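Local coordinates for protein sensor histidine kinase PdtaS (Mycobacterium tuberculosis, PDB 2YKF) that probably senses nutrient starvation through cyclic di-GMP, phosphorylates itself on a histidine and thereby switches on the response regulator PdtaR, at residues A[29-34]-A[55-60]; A[35-40]-A[149-154]; A[39-44]-A[65-70]; A[113-118]-A[127-132]. All blocks are in the same frame, centred on the assembly; numbering follows the deposited sequence. Where two conformers were deposited one is given.

Contact 1. Residues A[29-34]-A[55-60]; sequences GEWQLL and CVAQCR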
# COMPACT_ATOMS: atom_id res chain seq x y z
N GLY A 29 12.95 -4.69 -6.06
CA GLY A 29 11.89 -4.01 -6.76
C GLY A 29 10.57 -4.70 -6.47
O GLY A 29 9.53 -4.09 -6.63
N GLU A 30 10.59 -5.97 -6.03
CA GLU A 30 9.35 -6.74 -5.85
C GLU A 30 9.03 -7.11 -4.42
O GLU A 30 7.92 -7.55 -4.15
CB GLU A 30 9.49 -8.06 -6.57
CG GLU A 30 9.71 -7.94 -8.02
CD GLU A 30 8.44 -8.07 -8.86
OE1 GLU A 30 7.32 -7.78 -8.35
OE2 GLU A 30 8.58 -8.46 -10.05
N TRP A 31 10.00 -7.04 -3.51
CA TRP A 31 9.80 -7.72 -2.25
C TRP A 31 8.89 -6.94 -1.26
O TRP A 31 8.58 -7.45 -0.19
CB TRP A 31 11.16 -8.03 -1.60
CG TRP A 31 11.90 -6.84 -1.13
CD1 TRP A 31 11.67 -5.48 -1.41
CD2 TRP A 31 13.05 -6.90 -0.31
NE1 TRP A 31 12.65 -4.72 -0.78
CE2 TRP A 31 13.50 -5.59 -0.10
CE3 TRP A 31 13.77 -7.98 0.28
CZ2 TRP A 31 14.66 -5.32 0.70
CZ3 TRP A 31 14.85 -7.71 1.09
CH2 TRP A 31 15.29 -6.40 1.28
N GLN A 32 8.41 -5.72 -1.60
CA GLN A 32 7.31 -5.18 -0.78
C GLN A 32 6.16 -6.21 -0.62
O GLN A 32 5.54 -6.33 0.45
CB GLN A 32 6.76 -3.83 -1.33
CG GLN A 32 5.75 -3.15 -0.26
CD GLN A 32 6.48 -2.76 1.02
OE1 GLN A 32 7.52 -2.07 0.98
NE2 GLN A 32 6.00 -3.26 2.15
N LEU A 33 5.80 -6.88 -1.71
CA LEU A 33 4.74 -7.87 -1.69
C LEU A 33 5.08 -9.00 -0.69
O LEU A 33 4.27 -9.41 0.11
CB LEU A 33 4.58 -8.46 -3.10
CG LEU A 33 3.65 -9.65 -3.20
CD1 LEU A 33 2.24 -9.30 -2.70
CD2 LEU A 33 3.62 -10.17 -4.73
N LEU A 34 6.32 -9.47 -0.70
CA LEU A 34 6.72 -10.47 0.29
C LEU A 34 6.62 -9.97 1.76
O LEU A 34 6.05 -10.67 2.61
CB LEU A 34 8.15 -10.92 -0.06
CG LEU A 34 8.77 -11.93 0.91
CD1 LEU A 34 7.97 -13.28 0.91
CD2 LEU A 34 10.23 -12.12 0.48
N CYS A 55 24.68 -5.96 4.83
CA CYS A 55 23.22 -5.76 4.53
C CYS A 55 23.09 -4.67 3.46
O CYS A 55 23.57 -3.51 3.64
CB CYS A 55 22.43 -5.36 5.78
SG CYS A 55 20.66 -4.96 5.43
N VAL A 56 22.46 -5.01 2.32
CA VAL A 56 22.45 -4.12 1.18
C VAL A 56 21.01 -3.60 0.89
O VAL A 56 20.87 -2.73 0.05
CB VAL A 56 23.00 -4.79 -0.13
CG1 VAL A 56 24.54 -5.13 -0.01
CG2 VAL A 56 22.22 -6.06 -0.40
N ALA A 57 20.00 -4.09 1.60
CA ALA A 57 18.61 -3.61 1.38
C ALA A 57 17.78 -4.06 2.51
O ALA A 57 18.12 -5.04 3.22
CB ALA A 57 17.99 -4.10 0.02
N GLN A 58 16.65 -3.35 2.71
CA GLN A 58 15.80 -3.64 3.80
C GLN A 58 14.36 -3.25 3.41
O GLN A 58 14.15 -2.21 2.72
CB GLN A 58 16.23 -2.74 4.97
CG GLN A 58 15.24 -2.77 6.20
CD GLN A 58 15.84 -1.96 7.36
OE1 GLN A 58 16.84 -1.27 7.19
NE2 GLN A 58 15.23 -2.05 8.53
N CYS A 59 13.40 -4.04 3.79
CA CYS A 59 11.99 -3.67 3.59
C CYS A 59 11.20 -3.80 4.88
O CYS A 59 11.45 -4.73 5.66
CB CYS A 59 11.37 -4.58 2.52
SG CYS A 59 9.82 -3.99 1.78
N ARG A 60 10.24 -2.93 5.12
CA ARG A 60 9.32 -3.18 6.20
C ARG A 60 7.94 -3.54 5.68
O ARG A 60 7.54 -3.07 4.64
CB ARG A 60 9.20 -1.94 7.12
CG ARG A 60 10.57 -1.44 7.60
CD ARG A 60 10.42 -0.29 8.61
NE ARG A 60 11.76 -0.09 9.23
CZ ARG A 60 12.67 0.74 8.77
NH1 ARG A 60 12.40 1.49 7.70
NH2 ARG A 60 13.82 0.89 9.41
O HOH W 1 13.10 -1.98 -0.29
O HOH W 2 8.79 -0.75 2.56
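Gln32 and Cys59 lie where helix 29-34 comes nearest to strand 55-59, their CA atoms 6.6 Å apart. The two axes approach to 9.0 Å at 35°, so the helix runs roughly with the strand and packs on one face of its sheet. Trp31 makes the largest contribution to the contact. Its CG stands between the backbone N and the carbonyl carbon (chi1 69°), which carries the indole out toward the strand. Cys59 CB then lies over one face of the indole, 3.7 Å from the centroid of the five-membered ring, as a CH-pi contact. In the conformer described, the sulfur also lies over that ring. The far end of the indole meets Ala57, with Trp31 CZ2 3.6 Å from Ala57 CB; so small a methyl lets the ring lie close to the strand backbone. A water accepts from Trp31 NE1 at 2.8 Å and donates to Gln58 O, satisfying the one polar atom of a buried ring. Gln32, bent at chi2, uses its amide differently: NE2 donates to Arg60 O at 2.9 Å, nearly straight at 170°, while Asp36 OD1 also bonds NE2. Arg60 NE bonds Val68 O of its own chain, and NH1 reaches Asn198 and Ser201 of the second subunit. A long helix laid against an antiparallel sheet, with a tryptophan packed on the strand, fits the core of the GAF domain.

Contact 2. Residues A[35-40]-A[149-154]; sequences ADLSFA and RLCATD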
# COMPACT_ATOMS: atom_id res chain seq x y z
N ALA A 35 7.13 -8.76 2.06
CA ALA A 35 7.08 -8.17 3.41
C ALA A 35 5.60 -8.01 3.83
O ALA A 35 5.22 -8.40 4.95
CB ALA A 35 7.78 -6.83 3.45
N ASP A 36 4.74 -7.58 2.88
CA ASP A 36 3.32 -7.42 3.22
C ASP A 36 2.62 -8.76 3.50
O ASP A 36 1.80 -8.86 4.45
CB ASP A 36 2.56 -6.74 2.10
CG ASP A 36 2.95 -5.20 1.96
OD1 ASP A 36 3.70 -4.71 2.83
OD2 ASP A 36 2.52 -4.55 0.98
N LEU A 37 2.83 -9.73 2.62
CA LEU A 37 2.19 -11.05 2.82
C LEU A 37 2.74 -11.76 4.05
O LEU A 37 2.06 -12.63 4.61
CB LEU A 37 2.42 -11.90 1.60
CG LEU A 37 1.78 -11.54 0.26
CD1 LEU A 37 2.43 -12.40 -0.82
CD2 LEU A 37 0.31 -11.73 0.27
N SER A 38 3.99 -11.48 4.41
CA SER A 38 4.60 -12.11 5.59
C SER A 38 4.26 -11.35 6.88
O SER A 38 4.57 -11.84 7.95
CB SER A 38 6.13 -12.15 5.49
OG SER A 38 6.59 -12.73 4.28
N PHE A 39 3.73 -10.10 6.80
CA PHE A 39 3.63 -9.23 7.98
C PHE A 39 4.97 -9.14 8.71
O PHE A 39 5.01 -9.18 9.97
CB PHE A 39 2.53 -9.75 8.96
CG PHE A 39 1.21 -10.00 8.30
CD1 PHE A 39 0.28 -8.98 8.18
CD2 PHE A 39 0.90 -11.24 7.78
CE1 PHE A 39 -0.93 -9.19 7.54
CE2 PHE A 39 -0.29 -11.44 7.12
CZ PHE A 39 -1.22 -10.43 7.01
N ALA A 40 6.05 -8.98 7.96
CA ALA A 40 7.42 -9.12 8.47
C ALA A 40 8.35 -8.18 7.80
O ALA A 40 8.17 -7.83 6.59
CB ALA A 40 7.91 -10.65 8.25
N ARG A 149 0.19 -15.50 4.52
CA ARG A 149 1.38 -16.17 5.01
C ARG A 149 1.70 -17.40 4.16
O ARG A 149 2.85 -17.65 3.84
CB ARG A 149 1.20 -16.53 6.48
CG ARG A 149 0.96 -15.28 7.38
CD ARG A 149 0.76 -15.67 8.83
NE ARG A 149 1.01 -14.51 9.70
CZ ARG A 149 0.10 -13.95 10.47
NH1 ARG A 149 -1.11 -14.47 10.53
NH2 ARG A 149 0.40 -12.89 11.18
N LEU A 150 0.68 -18.12 3.76
CA LEU A 150 0.88 -19.30 2.85
C LEU A 150 1.45 -18.89 1.50
O LEU A 150 2.35 -19.55 0.97
CB LEU A 150 -0.43 -20.08 2.69
CG LEU A 150 -0.80 -20.97 3.93
CD1 LEU A 150 -2.20 -21.50 3.63
CD2 LEU A 150 0.17 -22.13 4.13
N CYS A 151 0.96 -17.80 0.94
CA CYS A 151 1.52 -17.27 -0.32
C CYS A 151 2.97 -16.79 -0.13
O CYS A 151 3.80 -17.01 -1.02
CB CYS A 151 0.60 -16.13 -0.83
SG CYS A 151 1.06 -15.59 -2.53
N ALA A 152 3.27 -16.11 1.01
CA ALA A 152 4.64 -15.66 1.32
C ALA A 152 5.59 -16.88 1.31
O ALA A 152 6.66 -16.84 0.71
CB ALA A 152 4.70 -14.94 2.68
N THR A 153 5.16 -17.98 1.91
CA THR A 153 5.97 -19.20 1.88
C THR A 153 6.21 -19.70 0.47
O THR A 153 7.32 -20.09 0.15
CB THR A 153 5.31 -20.28 2.71
OG1 THR A 153 5.25 -19.82 4.05
CG2 THR A 153 6.17 -21.61 2.70
N ASP A 154 5.17 -19.70 -0.38
CA ASP A 154 5.33 -20.06 -1.79
C ASP A 154 6.34 -19.17 -2.50
O ASP A 154 7.14 -19.66 -3.30
CB ASP A 154 3.99 -19.95 -2.53
CG ASP A 154 3.04 -21.05 -2.17
OD1 ASP A 154 3.54 -22.11 -1.71
OD2 ASP A 154 1.80 -20.86 -2.31
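Leu37, Ser38 and Phe39, at the end of helix 18-38, meet Arg149, Cys151 and Ala152 on helix 143-161. The helices come close at Ala152, whose methyl lies 4.0 Å from Leu37 CB and only 3.3 Å from Ser38 OG. The small Ala152 lets the backbones approach, with Leu37 and Ala152 CA atoms 5.4 Å apart. Leu37 turns its CD1 methyl to Cys151 SG at 3.9 Å, an apolar contact; Phe183 of strand 183-186, in the PAS-like region, touches both. Farther along, Arg149 is extended from CG to NE and crosses Phe39 at about a right angle. In the conformer described, Phe39 CE2 lies over the guanidinium face while the two planes are 46° apart, a tilted approach with Phe39 CD2 3.8 Å from Arg149 NE. Outside this shell, Arg149 NH2 donates to Arg139 O. Ser38 OG is held by Leu34 O and Tyr42 OH, which accounts for a hydroxyl in so buried a place. Phe39 owes its position to a Schellman motif: its phi is 51°, Ala40 N bonds Ala35 O, and the weak Phe39 N to Asp36 O bond completes the cap. The turn swings the ring back beneath its own helix, Asp36 O standing over the ring centre. Joined mainly by apolar and ring-guanidinium contacts, with no hydrogen bond between them, the segments depend on close fit, while Ser38 and Arg149 bond elsewhere.

Contact 3. Residues A[39-44]-A[65-70]; sequences FADYLM and PTVVHT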
# COMPACT_ATOMS: atom_id res chain seq x y z
N PHE A 39 3.73 -10.10 6.80
CA PHE A 39 3.63 -9.23 7.98
C PHE A 39 4.97 -9.14 8.71
O PHE A 39 5.01 -9.18 9.97
CB PHE A 39 2.53 -9.75 8.96
CG PHE A 39 1.21 -10.00 8.30
CD1 PHE A 39 0.28 -8.98 8.18
CD2 PHE A 39 0.90 -11.24 7.78
CE1 PHE A 39 -0.93 -9.19 7.54
CE2 PHE A 39 -0.29 -11.44 7.12
CZ PHE A 39 -1.22 -10.43 7.01
N ALA A 40 6.05 -8.98 7.96
CA ALA A 40 7.42 -9.12 8.47
C ALA A 40 8.35 -8.18 7.80
O ALA A 40 8.17 -7.83 6.59
CB ALA A 40 7.91 -10.65 8.25
N ASP A 41 9.43 -7.83 8.52
CA ASP A 41 10.55 -7.15 7.95
C ASP A 41 11.53 -8.09 7.22
O ASP A 41 11.72 -9.25 7.63
CB ASP A 41 11.36 -6.49 9.09
CG ASP A 41 10.57 -5.47 9.81
OD1 ASP A 41 10.59 -4.33 9.29
OD2 ASP A 41 9.98 -5.77 10.90
N TYR A 42 12.17 -7.62 6.13
CA TYR A 42 13.26 -8.46 5.54
C TYR A 42 14.49 -7.63 5.41
O TYR A 42 14.42 -6.39 5.09
CB TYR A 42 12.88 -8.97 4.11
CG TYR A 42 11.89 -10.11 4.15
CD1 TYR A 42 10.51 -9.87 4.25
CD2 TYR A 42 12.34 -11.46 4.12
CE1 TYR A 42 9.60 -10.93 4.36
CE2 TYR A 42 11.48 -12.51 4.19
CZ TYR A 42 10.10 -12.25 4.27
OH TYR A 42 9.24 -13.31 4.29
N LEU A 43 15.64 -8.29 5.56
CA LEU A 43 16.88 -7.66 5.26
C LEU A 43 17.54 -8.51 4.19
O LEU A 43 17.39 -9.68 4.24
CB LEU A 43 17.75 -7.62 6.50
CG LEU A 43 17.71 -6.39 7.40
CD1 LEU A 43 16.40 -5.88 7.76
CD2 LEU A 43 18.53 -6.69 8.68
N MET A 44 18.29 -7.90 3.28
CA MET A 44 19.02 -8.66 2.27
C MET A 44 20.52 -8.59 2.57
O MET A 44 21.07 -7.52 2.70
CB MET A 44 18.79 -8.07 0.89
CG MET A 44 19.55 -8.85 -0.19
SD MET A 44 19.33 -8.10 -1.85
CE MET A 44 17.81 -8.93 -2.21
N PRO A 65 3.17 -3.79 12.17
CA PRO A 65 4.37 -3.08 12.72
C PRO A 65 5.71 -3.65 12.33
O PRO A 65 5.84 -4.85 12.18
CB PRO A 65 4.19 -3.22 14.25
CG PRO A 65 3.29 -4.37 14.44
CD PRO A 65 2.32 -4.33 13.27
N THR A 66 6.72 -2.79 12.22
CA THR A 66 8.09 -3.23 12.01
C THR A 66 8.70 -3.66 13.39
O THR A 66 8.25 -3.19 14.41
CB THR A 66 8.93 -2.09 11.41
OG1 THR A 66 10.23 -2.55 11.06
CG2 THR A 66 9.14 -0.92 12.41
N VAL A 67 9.72 -4.48 13.36
CA VAL A 67 10.53 -4.74 14.57
C VAL A 67 11.94 -4.32 14.28
O VAL A 67 12.84 -4.45 15.13
CB VAL A 67 10.42 -6.20 15.03
CG1 VAL A 67 8.92 -6.50 15.35
CG2 VAL A 67 11.02 -7.20 13.97
N VAL A 68 12.15 -3.71 13.11
CA VAL A 68 13.45 -3.19 12.77
C VAL A 68 13.33 -1.68 12.54
O VAL A 68 13.12 -1.23 11.43
CB VAL A 68 14.08 -3.93 11.55
CG1 VAL A 68 15.52 -3.61 11.43
CG2 VAL A 68 13.83 -5.46 11.71
N HIS A 69 13.44 -0.93 13.63
CA HIS A 69 13.13 0.50 13.64
C HIS A 69 14.30 1.28 13.12
O HIS A 69 14.12 2.40 12.63
CB HIS A 69 12.76 0.97 15.06
CG HIS A 69 11.45 0.45 15.51
ND1 HIS A 69 10.27 1.15 15.33
CD2 HIS A 69 11.10 -0.75 16.04
CE1 HIS A 69 9.26 0.41 15.75
NE2 HIS A 69 9.74 -0.75 16.19
N THR A 70 15.48 0.65 13.14
CA THR A 70 16.72 1.26 12.74
C THR A 70 17.04 0.93 11.29
O THR A 70 16.61 -0.10 10.80
CB THR A 70 17.84 0.77 13.71
OG1 THR A 70 17.78 1.58 14.90
CG2 THR A 70 19.23 0.87 13.10
O HOH W 3 4.20 -7.03 11.29
O HOH W 4 7.67 -6.93 11.45
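The carboxylate of Asp41 faces the loop 65-70 with both oxygens engaged. Thr66 OG1 donates to Asp41 OD1 at 2.5 Å, and Val67 N donates to Asp41 OD2 at 2.8 Å. Both donors come from the syn side and stand out of the carboxylate plane, by 23° and 28°. Two successive residues thus hold one oxygen each. Thr66 CG2 lies over one face of the His69 imidazole, toward its rim, 3.6 Å above the plane, while the other branch, OG1, lies trans to the backbone N (chi1 -174°) and turns to Asp41. That hydroxyl also accepts from Val68 N at 3.0 Å, closing an ST turn; a threonine can thus give one bond and take another. Asp41 opens strand 41-47, the middle strand of the GAF sheet, and the loop it holds follows strand 53-59. Beside the acid, Val68 CG2 packs on Asp41 CB at 3.7 Å, the two side chains running antiparallel, and Leu43 CD1 reaches Val68 CG1 more loosely. One water lies between Asp41 OD2 and Pro65 O, another between Phe39 O and Pro65 O. Pro65 packs on Arg139 and His69 on Pro197, both of the second subunit.

Contact 4. Residues A[113-118]-A[127-132]; sequences VEVSPV and VLTRHQ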
# COMPACT_ATOMS: atom_id res chain seq x y z
N VAL A 113 13.87 -14.74 13.98
CA VAL A 113 14.49 -14.64 12.62
C VAL A 113 14.63 -15.92 11.76
O VAL A 113 15.42 -16.82 12.08
CB VAL A 113 15.89 -13.89 12.68
CG1 VAL A 113 16.52 -13.80 11.31
CG2 VAL A 113 15.73 -12.50 13.24
N GLU A 114 13.93 -15.96 10.63
CA GLU A 114 14.16 -17.02 9.64
C GLU A 114 15.05 -16.56 8.50
O GLU A 114 15.02 -15.39 8.07
CB GLU A 114 12.85 -17.57 9.11
CG GLU A 114 11.89 -17.98 10.23
CD GLU A 114 10.48 -17.50 9.96
OE1 GLU A 114 9.97 -17.78 8.84
OE2 GLU A 114 9.89 -16.80 10.84
N VAL A 115 15.85 -17.47 8.01
CA VAL A 115 16.87 -17.17 7.10
C VAL A 115 16.55 -17.99 5.87
O VAL A 115 16.18 -19.17 5.97
CB VAL A 115 18.25 -17.55 7.71
CG1 VAL A 115 19.38 -17.36 6.74
CG2 VAL A 115 18.48 -16.76 9.00
N SER A 116 16.61 -17.35 4.72
CA SER A 116 16.42 -18.05 3.44
C SER A 116 17.26 -17.51 2.30
O SER A 116 17.53 -16.30 2.20
CB SER A 116 14.95 -18.11 3.07
OG SER A 116 14.42 -16.83 3.02
N PRO A 117 17.65 -18.40 1.39
CA PRO A 117 18.49 -17.99 0.32
C PRO A 117 17.75 -17.41 -0.89
O PRO A 117 16.61 -17.77 -1.17
CB PRO A 117 19.12 -19.31 -0.11
CG PRO A 117 17.98 -20.28 0.10
CD PRO A 117 17.42 -19.87 1.39
N VAL A 118 18.45 -16.58 -1.63
CA VAL A 118 18.01 -16.12 -2.90
C VAL A 118 18.99 -16.75 -3.89
O VAL A 118 20.19 -16.46 -3.80
CB VAL A 118 18.13 -14.60 -2.99
CG1 VAL A 118 17.73 -14.09 -4.39
CG2 VAL A 118 17.25 -13.91 -1.91
N VAL A 127 21.18 -13.66 0.89
CA VAL A 127 20.33 -14.28 1.90
C VAL A 127 19.39 -13.25 2.56
O VAL A 127 19.82 -12.15 2.88
CB VAL A 127 21.19 -14.93 3.00
CG1 VAL A 127 20.32 -15.49 4.06
CG2 VAL A 127 22.02 -16.07 2.36
N LEU A 128 18.14 -13.61 2.76
CA LEU A 128 17.15 -12.73 3.39
C LEU A 128 17.06 -13.14 4.78
O LEU A 128 16.99 -14.35 5.04
CB LEU A 128 15.77 -13.02 2.77
CG LEU A 128 15.65 -12.77 1.24
CD1 LEU A 128 14.22 -13.00 0.83
CD2 LEU A 128 16.02 -11.33 0.91
N THR A 129 17.04 -12.19 5.70
CA THR A 129 16.55 -12.53 7.06
C THR A 129 15.18 -11.92 7.27
O THR A 129 14.95 -10.75 6.85
CB THR A 129 17.54 -12.08 8.14
OG1 THR A 129 17.85 -10.67 7.97
CG2 THR A 129 18.88 -12.98 8.05
N ARG A 130 14.26 -12.71 7.83
CA ARG A 130 12.92 -12.27 8.15
C ARG A 130 12.80 -11.95 9.67
O ARG A 130 13.26 -12.74 10.51
CB ARG A 130 11.94 -13.38 7.75
CG ARG A 130 10.45 -13.13 7.98
CD ARG A 130 9.61 -14.38 7.49
NE ARG A 130 8.15 -14.33 7.80
CZ ARG A 130 7.21 -15.15 7.26
NH1 ARG A 130 7.55 -16.08 6.37
NH2 ARG A 130 5.93 -15.02 7.59
N HIS A 131 12.22 -10.81 10.03
CA HIS A 131 12.12 -10.44 11.44
C HIS A 131 10.70 -10.05 11.67
O HIS A 131 10.12 -9.33 10.83
CB HIS A 131 13.01 -9.25 11.71
CG HIS A 131 14.42 -9.40 11.23
ND1 HIS A 131 15.51 -9.38 12.08
CD2 HIS A 131 14.93 -9.47 9.97
CE1 HIS A 131 16.62 -9.47 11.37
NE2 HIS A 131 16.30 -9.50 10.09
N GLN A 132 10.09 -10.52 12.75
CA GLN A 132 8.72 -10.19 12.98
C GLN A 132 8.37 -10.16 14.45
O GLN A 132 9.17 -10.66 15.25
CB GLN A 132 7.84 -11.18 12.23
CG GLN A 132 7.81 -12.59 12.82
CD GLN A 132 7.12 -13.57 11.86
OE1 GLN A 132 5.97 -13.36 11.45
NE2 GLN A 132 7.83 -14.62 11.50
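Ser116 and Leu128 form the antiparallel hydrogen-bonded pair at the centre of this hairpin: Ser116 N donates to Leu128 O at 3.0 Å and Leu128 N to Ser116 O at 2.8 Å, both nearly straight. Arg130 N adds a bond to Glu114 O, whereas the return bond from Glu114 N is weak. CA-H...O contacts supplement these, as from Val113 CA to Arg130 O at 3.1 Å.

Apolar contacts lie on both faces. On one, Val115 CG1 meets Val127 CG1 at 3.4 Å, tighter than usual, and Val115 CG2 lies beside Thr129 CG2; helix 83-90 covers this face. On the other, Val118 CG2 touches Leu128 CG at 3.7 Å, and Leu128 goes on to Trp31 of helix 18-38. Beta-branched residues suit such extended chains. Val113 stands against a face of the His131 ring.

Among the polar side chains, Glu114 and Arg130 run side by side, but Glu114 OE1 to Arg130 NH1 is a long salt bridge of 3.9 Å, well out of the guanidinium plane. On the Val115 face, Thr129 OG1 and His131 NE2 share a 2.9 Å hydrogen bond, and Trp45 NE1 also bonds that hydroxyl. Backbone bonds therefore probably give this edge its strength, with charge attraction only a loose supplement.

In the fold
All four contacts lie in the GAF domain, with centres 9 to 13 Å apart. Helix 18-38 serves contacts 1 and 2, meeting strand 53-59 in one and helix 143-161 in the other, while contacts 1, 3 and 4 reach the same antiparallel sheet, ordered 53-59, 41-47, 123-131, 114-120. Contact 3 starts where contact 2's first segment ends, sharing Phe39 and Ala40. Along the chain contact 1 interlaces with contacts 2 and 3, and contact 4 is nested within the loop that contact 2 closes. The sheet is thus tied to helices that meet the PAS-like domain, while Arg60 and the loop 65-70 touch the second subunit.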